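Local coordinates for cephalosporin acylase (Bacillus halodurans, PDB 2NLZ), which is probably an N-terminal nucleophile amidohydrolase of the gamma-glutamyltranspeptidase family, named as a cephalosporin acylase, though its function has not been established, at residues Leu274-Phe286 / Leu328-Ile341. The protein carries 1 engineered substitution. Sequence-based numbering, arbitrary orientation.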
ATOM      1  N   LEU D 274      23.865   6.500  26.687  1.00 39.45           N
ATOM      2  CA  LEU D 274      24.700   7.610  26.255  1.00 40.27           C
ATOM      3  C   LEU D 274      24.599   7.880  24.747  1.00 41.90           C
ATOM      4  O   LEU D 274      24.511   9.034  24.326  1.00 38.74           O
ATOM      5  CB  LEU D 274      26.149   7.274  26.621  1.00 40.28           C
ATOM      6  CG  LEU D 274      27.208   8.359  26.730  1.00 30.21           C
ATOM      7  CD1 LEU D 274      27.649   8.857  25.365  1.00 46.01           C
ATOM      8  CD2 LEU D 274      26.649   9.467  27.562  1.00 46.99           C
ATOM      9  N   VAL D 275      24.617   6.806  23.954  1.00 39.59           N
ATOM     10  CA  VAL D 275      24.618   6.885  22.493  1.00 35.53           C
ATOM     11  C   VAL D 275      23.388   7.605  21.978  1.00 30.03           C
ATOM     12  O   VAL D 275      23.497   8.524  21.173  1.00 31.77           O
ATOM     13  CB  VAL D 275      24.726   5.489  21.843  1.00 32.26           C
ATOM     14  CG1 VAL D 275      24.610   5.587  20.334  1.00 37.96           C
ATOM     15  CG2 VAL D 275      26.045   4.833  22.226  1.00 37.35           C
ATOM     16  N   ALA D 276      22.221   7.197  22.462  1.00 27.14           N
ATOM     17  CA  ALA D 276      20.969   7.868  22.119  1.00 24.56           C
ATOM     18  C   ALA D 276      21.064   9.354  22.403  1.00 25.49           C
ATOM     19  O   ALA D 276      20.785  10.174  21.536  1.00 29.81           O
ATOM     20  CB  ALA D 276      19.811   7.262  22.898  1.00 26.45           C
ATOM     21  N   LEU D 277      21.488   9.675  23.624  1.00 32.50           N
ATOM     22  CA  LEU D 277      21.666  11.048  24.102  1.00 30.04           C
ATOM     23  C   LEU D 277      22.592  11.914  23.230  1.00 30.38           C
ATOM     24  O   LEU D 277      22.227  13.021  22.820  1.00 26.08           O
ATOM     25  CB  LEU D 277      22.162  11.014  25.548  1.00 26.24           C
ATOM     26  CG  LEU D 277      21.140  11.253  26.660  1.00 29.34           C
ATOM     27  CD1 LEU D 277      19.764  10.809  26.283  1.00  7.35           C
ATOM     28  CD2 LEU D 277      21.564  10.563  27.929  1.00 27.30           C
ATOM     29  N   GLU D 278      23.783  11.401  22.946  1.00 26.41           N
ATOM     30  CA  GLU D 278      24.735  12.089  22.086  1.00 30.12           C
ATOM     31  C   GLU D 278      24.183  12.272  20.663  1.00 33.24           C
ATOM     32  O   GLU D 278      24.277  13.365  20.088  1.00 33.38           O
ATOM     33  CB  GLU D 278      26.067  11.335  22.056  1.00 31.50           C
ATOM     34  CG  GLU D 278      27.150  12.032  21.249  1.00 18.52           C
ATOM     35  CD  GLU D 278      28.400  11.191  21.104  1.00 34.87           C
ATOM     36  OE1 GLU D 278      28.654  10.315  21.958  1.00 40.27           O
ATOM     37  OE2 GLU D 278      29.130  11.405  20.123  1.00 28.69           O
ATOM     38  N   ALA D 279      23.602  11.210  20.110  1.00 25.78           N
ATOM     39  CA  ALA D 279      22.964  11.291  18.800  1.00 29.99           C
ATOM     40  C   ALA D 279      21.892  12.379  18.779  1.00 30.99           C
ATOM     41  O   ALA D 279      21.922  13.250  17.910  1.00 29.32           O
ATOM     42  CB  ALA D 279      22.388   9.944  18.383  1.00 26.19           C
ATOM     43  N   LEU D 280      20.975  12.352  19.744  1.00 25.53           N
ATOM     44  CA  LEU D 280      19.959  13.407  19.837  1.00 31.87           C
ATOM     45  C   LEU D 280      20.592  14.793  19.906  1.00 37.68           C
ATOM     46  O   LEU D 280      20.056  15.756  19.340  1.00 33.71           O
ATOM     47  CB  LEU D 280      19.012  13.212  21.031  1.00 30.07           C
ATOM     48  CG  LEU D 280      17.652  12.523  20.842  1.00 28.83           C
ATOM     49  CD1 LEU D 280      17.179  12.599  19.393  1.00 32.60           C
ATOM     50  CD2 LEU D 280      17.692  11.079  21.310  1.00 33.77           C
ATOM     51  N   ASN D 281      21.739  14.873  20.580  1.00 37.15           N
ATOM     52  CA  ASN D 281      22.442  16.134  20.786  1.00 40.31           C
ATOM     53  C   ASN D 281      23.092  16.663  19.506  1.00 38.29           C
ATOM     54  O   ASN D 281      23.137  17.869  19.271  1.00 41.23           O
ATOM     55  CB  ASN D 281      23.489  15.964  21.885  1.00 46.09           C
ATOM     56  CG  ASN D 281      23.567  17.158  22.797  1.00 52.09           C
ATOM     57  OD1 ASN D 281      22.564  17.845  23.039  1.00 46.37           O
ATOM     58  ND2 ASN D 281      24.764  17.411  23.325  1.00 61.27           N
ATOM     59  N   ILE D 282      23.602  15.745  18.691  1.00 38.39           N
ATOM     60  CA  ILE D 282      24.085  16.077  17.356  1.00 28.74           C
ATOM     61  C   ILE D 282      22.917  16.537  16.470  1.00 28.50           C
ATOM     62  O   ILE D 282      22.975  17.591  15.845  1.00 31.05           O
ATOM     63  CB  ILE D 282      24.807  14.869  16.707  1.00 26.23           C
ATOM     64  CG1 ILE D 282      26.076  14.512  17.484  1.00 26.63           C
ATOM     65  CG2 ILE D 282      25.194  15.184  15.291  1.00 10.32           C
ATOM     66  CD1 ILE D 282      26.618  13.115  17.205  1.00 22.72           C
ATOM     67  N   VAL D 283      21.843  15.758  16.452  1.00 27.30           N
ATOM     68  CA  VAL D 283      20.719  16.018  15.557  1.00 31.36           C
ATOM     69  C   VAL D 283      19.907  17.268  15.964  1.00 33.69           C
ATOM     70  O   VAL D 283      19.239  17.882  15.136  1.00 26.94           O
ATOM     71  CB  VAL D 283      19.830  14.744  15.395  1.00 28.73           C
ATOM     72  CG1 VAL D 283      18.554  14.814  16.240  1.00 28.28           C
ATOM     73  CG2 VAL D 283      19.489  14.523  13.949  1.00 25.29           C
ATOM     74  N   LYS D 284      20.008  17.635  17.241  1.00 35.23           N
ATOM     75  CA  LYS D 284      19.385  18.821  17.853  1.00 32.45           C
ATOM     76  C   LYS D 284      19.607  20.129  17.088  1.00 32.86           C
ATOM     77  O   LYS D 284      18.746  21.005  17.095  1.00 31.49           O
ATOM     78  CB  LYS D 284      19.989  18.987  19.246  1.00 39.41           C
ATOM     79  CG  LYS D 284      19.194  19.752  20.248  1.00 37.84           C
ATOM     80  CD  LYS D 284      19.657  19.312  21.633  1.00 56.63           C
ATOM     81  CE  LYS D 284      20.578  20.310  22.316  1.00 56.43           C
ATOM     82  NZ  LYS D 284      19.833  21.142  23.313  1.00 55.84           N
ATOM     83  N   GLY D 285      20.772  20.264  16.456  1.00 32.30           N
ATOM     84  CA  GLY D 285      21.138  21.486  15.743  1.00 31.71           C
ATOM     85  C   GLY D 285      20.477  21.675  14.389  1.00 37.20           C
ATOM     86  O   GLY D 285      20.528  22.761  13.819  1.00 38.00           O
ATOM     87  N   PHE D 286      19.873  20.616  13.860  1.00 41.54           N
ATOM     88  CA  PHE D 286      19.070  20.716  12.649  1.00 34.64           C
ATOM     89  C   PHE D 286      17.594  20.887  12.997  1.00 37.74           C
ATOM     90  O   PHE D 286      17.124  20.408  14.031  1.00 35.46           O
ATOM     91  CB  PHE D 286      19.203  19.451  11.806  1.00 36.61           C
ATOM     92  CG  PHE D 286      20.617  19.079  11.464  1.00 37.63           C
ATOM     93  CD1 PHE D 286      21.431  19.947  10.735  1.00 39.01           C
ATOM     94  CD2 PHE D 286      21.117  17.829  11.820  1.00 37.13           C
ATOM     95  CE1 PHE D 286      22.734  19.589  10.389  1.00 42.54           C
ATOM     96  CE2 PHE D 286      22.419  17.454  11.476  1.00 36.75           C
ATOM     97  CZ  PHE D 286      23.234  18.338  10.759  1.00 34.75           C
ATOM     98  N   LEU D 328      31.198  14.090  26.363  1.00 37.12           N
ATOM     99  CA  LEU D 328      30.494  13.486  25.230  1.00 32.19           C
ATOM    100  C   LEU D 328      29.132  14.134  25.003  1.00 38.11           C
ATOM    101  O   LEU D 328      28.643  14.209  23.863  1.00 29.65           O
ATOM    102  CB  LEU D 328      30.314  11.979  25.422  1.00 27.64           C
ATOM    103  CG  LEU D 328      31.562  11.096  25.440  1.00 28.13           C
ATOM    104  CD1 LEU D 328      31.211   9.738  26.004  1.00 23.31           C
ATOM    105  CD2 LEU D 328      32.206  10.963  24.059  1.00 36.64           C
ATOM    106  N   LEU D 329      28.534  14.616  26.090  1.00 32.07           N
ATOM    107  CA  LEU D 329      27.192  15.175  26.036  1.00 34.92           C
ATOM    108  C   LEU D 329      27.145  16.704  25.918  1.00 39.53           C
ATOM    109  O   LEU D 329      26.076  17.314  26.024  1.00 44.15           O
ATOM    110  CB  LEU D 329      26.395  14.688  27.245  1.00 29.54           C
ATOM    111  CG  LEU D 329      25.422  13.524  27.007  1.00 33.13           C
ATOM    112  CD1 LEU D 329      25.901  12.547  25.935  1.00 30.18           C
ATOM    113  CD2 LEU D 329      25.093  12.801  28.314  1.00 26.60           C
ATOM    114  N   SER D 330      28.302  17.312  25.681  1.00 48.24           N
ATOM    115  CA  SER D 330      28.416  18.767  25.642  1.00 52.50           C
ATOM    116  C   SER D 330      28.008  19.333  24.286  1.00 51.19           C
ATOM    117  O   SER D 330      28.209  18.684  23.254  1.00 49.45           O
ATOM    118  CB  SER D 330      29.845  19.205  25.989  1.00 54.24           C
ATOM    119  OG  SER D 330      30.737  18.965  24.914  1.00 50.80           O
ATOM    120  N   ASP D 331      27.448  20.547  24.311  1.00 50.76           N
ATOM    121  CA  ASP D 331      26.969  21.250  23.119  1.00 52.79           C
ATOM    122  C   ASP D 331      28.048  21.546  22.081  1.00 58.58           C
ATOM    123  O   ASP D 331      27.771  21.514  20.877  1.00 63.62           O
ATOM    124  CB  ASP D 331      26.261  22.551  23.502  1.00 50.78           C
ATOM    125  CG  ASP D 331      24.919  22.315  24.163  1.00 55.51           C
ATOM    126  OD1 ASP D 331      24.360  21.203  24.032  1.00 60.70           O
ATOM    127  OD2 ASP D 331      24.416  23.248  24.818  1.00 59.53           O
ATOM    128  N   GLU D 332      29.268  21.836  22.538  1.00 59.88           N
ATOM    129  CA  GLU D 332      30.372  22.139  21.616  1.00 67.07           C
ATOM    130  C   GLU D 332      30.943  20.889  20.949  1.00 61.78           C
ATOM    131  O   GLU D 332      31.452  20.958  19.829  1.00 68.07           O
ATOM    132  CB  GLU D 332      31.485  22.971  22.276  1.00 72.03           C
ATOM    133  CG  GLU D 332      32.037  22.424  23.597  1.00 93.59           C
ATOM    134  CD  GLU D 332      31.404  23.071  24.829  1.00106.92           C
ATOM    135  OE1 GLU D 332      30.158  23.178  24.890  1.00108.60           O
ATOM    136  OE2 GLU D 332      32.160  23.470  25.743  1.00110.65           O
ATOM    137  N   TYR D 333      30.852  19.753  21.632  1.00 51.86           N
ATOM    138  CA  TYR D 333      31.242  18.482  21.031  1.00 45.30           C
ATOM    139  C   TYR D 333      30.160  17.982  20.073  1.00 44.93           C
ATOM    140  O   TYR D 333      30.455  17.348  19.057  1.00 42.70           O
ATOM    141  CB  TYR D 333      31.528  17.428  22.092  1.00 42.98           C
ATOM    142  CG  TYR D 333      31.946  16.097  21.511  1.00 46.73           C
ATOM    143  CD1 TYR D 333      33.005  16.013  20.614  1.00 42.46           C
ATOM    144  CD2 TYR D 333      31.281  14.919  21.860  1.00 54.15           C
ATOM    145  CE1 TYR D 333      33.390  14.800  20.078  1.00 49.03           C
ATOM    146  CE2 TYR D 333      31.663  13.691  21.327  1.00 49.59           C
ATOM    147  CZ  TYR D 333      32.718  13.640  20.441  1.00 46.26           C
ATOM    148  OH  TYR D 333      33.112  12.439  19.904  1.00 34.31           O
ATOM    149  N   ALA D 334      28.908  18.260  20.403  1.00 43.81           N
ATOM    150  CA  ALA D 334      27.818  17.991  19.482  1.00 47.56           C
ATOM    151  C   ALA D 334      28.095  18.738  18.180  1.00 49.39           C
ATOM    152  O   ALA D 334      28.119  18.136  17.105  1.00 49.12           O
ATOM    153  CB  ALA D 334      26.486  18.428  20.087  1.00 45.31           C
ATOM    154  N   THR D 335      28.344  20.043  18.304  1.00 52.77           N
ATOM    155  CA  THR D 335      28.686  20.915  17.176  1.00 55.47           C
ATOM    156  C   THR D 335      29.863  20.367  16.353  1.00 53.87           C
ATOM    157  O   THR D 335      29.815  20.381  15.124  1.00 54.50           O
ATOM    158  CB  THR D 335      28.978  22.373  17.645  1.00 56.74           C
ATOM    159  OG1 THR D 335      27.974  22.793  18.576  1.00 59.92           O
ATOM    160  CG2 THR D 335      28.981  23.337  16.468  1.00 56.74           C
ATOM    161  N   GLU D 336      30.895  19.867  17.037  1.00 50.53           N
ATOM    162  CA  GLU D 336      32.079  19.288  16.388  1.00 58.71           C
ATOM    163  C   GLU D 336      31.780  18.087  15.489  1.00 53.61           C
ATOM    164  O   GLU D 336      32.296  17.995  14.374  1.00 54.42           O
ATOM    165  CB  GLU D 336      33.125  18.896  17.438  1.00 69.57           C
ATOM    166  CG  GLU D 336      34.098  20.007  17.792  1.00 87.11           C
ATOM    167  CD  GLU D 336      35.228  20.108  16.795  1.00100.26           C
ATOM    168  OE1 GLU D 336      36.052  19.170  16.742  1.00103.19           O
ATOM    169  OE2 GLU D 336      35.290  21.122  16.067  1.00100.57           O
ATOM    170  N   ARG D 337      30.959  17.168  15.988  1.00 49.90           N
ATOM    171  CA  ARG D 337      30.566  15.976  15.245  1.00 45.73           C
ATOM    172  C   ARG D 337      29.594  16.317  14.114  1.00 46.17           C
ATOM    173  O   ARG D 337      29.665  15.737  13.033  1.00 45.15           O
ATOM    174  CB  ARG D 337      29.900  14.978  16.192  1.00 48.67           C
ATOM    175  CG  ARG D 337      30.753  14.543  17.373  1.00 41.67           C
ATOM    176  CD  ARG D 337      31.179  13.093  17.251  1.00 36.52           C
ATOM    177  NE  ARG D 337      32.173  12.897  16.205  1.00 41.81           N
ATOM    178  CZ  ARG D 337      32.589  11.711  15.773  1.00 39.70           C
ATOM    179  NH1 ARG D 337      32.103  10.600  16.300  1.00 31.11           N
ATOM    180  NH2 ARG D 337      33.492  11.634  14.808  1.00 46.10           N
ATOM    181  N   ARG D 338      28.691  17.266  14.377  1.00 43.45           N
ATOM    182  CA  ARG D 338      27.662  17.706  13.424  1.00 44.84           C
ATOM    183  C   ARG D 338      28.250  18.408  12.196  1.00 47.96           C
ATOM    184  O   ARG D 338      27.614  18.481  11.142  1.00 51.54           O
ATOM    185  CB  ARG D 338      26.607  18.568  14.148  1.00 38.41           C
ATOM    186  CG  ARG D 338      25.920  19.648  13.331  1.00 39.22           C
ATOM    187  CD  ARG D 338      24.631  20.119  13.989  1.00 46.84           C
ATOM    188  NE  ARG D 338      24.610  19.945  15.445  1.00 58.80           N
ATOM    189  CZ  ARG D 338      24.959  20.878  16.323  1.00 65.37           C
ATOM    190  NH1 ARG D 338      24.896  20.624  17.623  1.00 61.81           N
ATOM    191  NH2 ARG D 338      25.375  22.064  15.902  1.00 81.14           N
ATOM    192  N   LYS D 339      29.476  18.904  12.336  1.00 58.28           N
ATOM    193  CA  LYS D 339      30.217  19.464  11.209  1.00 62.52           C
ATOM    194  C   LYS D 339      30.697  18.370  10.262  1.00 58.06           C
ATOM    195  O   LYS D 339      30.962  18.633   9.092  1.00 53.62           O
ATOM    196  CB  LYS D 339      31.408  20.301  11.687  1.00 69.03           C
ATOM    197  CG  LYS D 339      31.054  21.736  12.078  1.00 83.05           C
ATOM    198  CD  LYS D 339      32.279  22.650  12.046  1.00 91.84           C
ATOM    199  CE  LYS D 339      33.341  22.223  13.053  1.00 95.32           C
ATOM    200  NZ  LYS D 339      34.626  22.925  12.807  1.00 99.02           N
ATOM    201  N   GLU D 340      30.802  17.143  10.764  1.00 52.68           N
ATOM    202  CA  GLU D 340      31.208  16.028   9.918  1.00 56.27           C
ATOM    203  C   GLU D 340      30.060  15.465   9.083  1.00 55.65           C
ATOM    204  O   GLU D 340      30.292  14.688   8.155  1.00 56.81           O
ATOM    205  CB  GLU D 340      31.893  14.924  10.723  1.00 59.71           C
ATOM    206  CG  GLU D 340      33.243  15.335  11.288  1.00 71.53           C
ATOM    207  CD  GLU D 340      34.237  14.195  11.316  1.00 79.83           C
ATOM    208  OE1 GLU D 340      35.048  14.145  12.264  1.00 85.36           O
ATOM    209  OE2 GLU D 340      34.207  13.352  10.391  1.00 79.53           O
ATOM    210  N   ILE D 341      28.831  15.854   9.414  1.00 59.49           N
ATOM    211  CA  ILE D 341      27.670  15.469   8.618  1.00 63.21           C
ATOM    212  C   ILE D 341      27.603  16.335   7.366  1.00 66.09           C
ATOM    213  O   ILE D 341      27.412  17.551   7.449  1.00 66.28           O
ATOM    214  CB  ILE D 341      26.344  15.585   9.412  1.00 63.52           C
ATOM    215  CG1 ILE D 341      26.380  14.691  10.651  1.00 61.55           C
ATOM    216  CG2 ILE D 341      25.152  15.215   8.529  1.00 60.99           C
ATOM    217  CD1 ILE D 341      25.151  14.777  11.518  1.00 65.59           C
TER
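I282 and A334 bring the helices 274-283 and 331-338 together, their CA atoms 4.7 Å apart where the segment axes pass at 8.5 Å and cross at -71°. The small A334 allows this approach, its CB lying against the backbone O of N281. R338 carries the polar link: its NE donates to the O of I282 (2.9 Å), in the carbonyl plane and on a lone pair. V283 to F286 form a type I turn just beyond that carbonyl. The R338 guanidinium is sandwiched between the CA of G285 and the backbone of A334 and T335, while its CD sits over the F286 ring in a CH-pi contact, 4.2 Å from the centroid. I341 CD1 meets the same ring at its edge, 3.8 Å from CE2, and also touches I282 CG2. Replacing R338 by alanine would probably leave the I282 carbonyl without this donor and one face of F286 without its aliphatic cover. At the other end, L329 lays CD1 against L274 CD2 (3.6 Å) and the backbone N of E278, and N281 ND2 lies 3.0 Å from the L329 carbonyl. The E278 chain runs extended, its CG opposite the backbone N (chi1 -176°), which brings OE2 to the Y333 ring and R337 CD. D310 of helix 294-314 is hydrogen-bonded to Y333 OH and salt-bridged to R337 NH1, whose NH2 bonds the O of E349; R337 would probably ease the closeness of the E278 and D310 carboxylates if both are charged. Helix 274-283 also packs on strand 250-259 (L277, L280) and helix 444-457 (V275, A276, A279). This structural packing thus rests on A334 against a carbonyl and I282 against arginine stems, flanked by leucines and by I341 with F286, with R338 well placed to offset partial negative charge on helix C-terminal carbonyls.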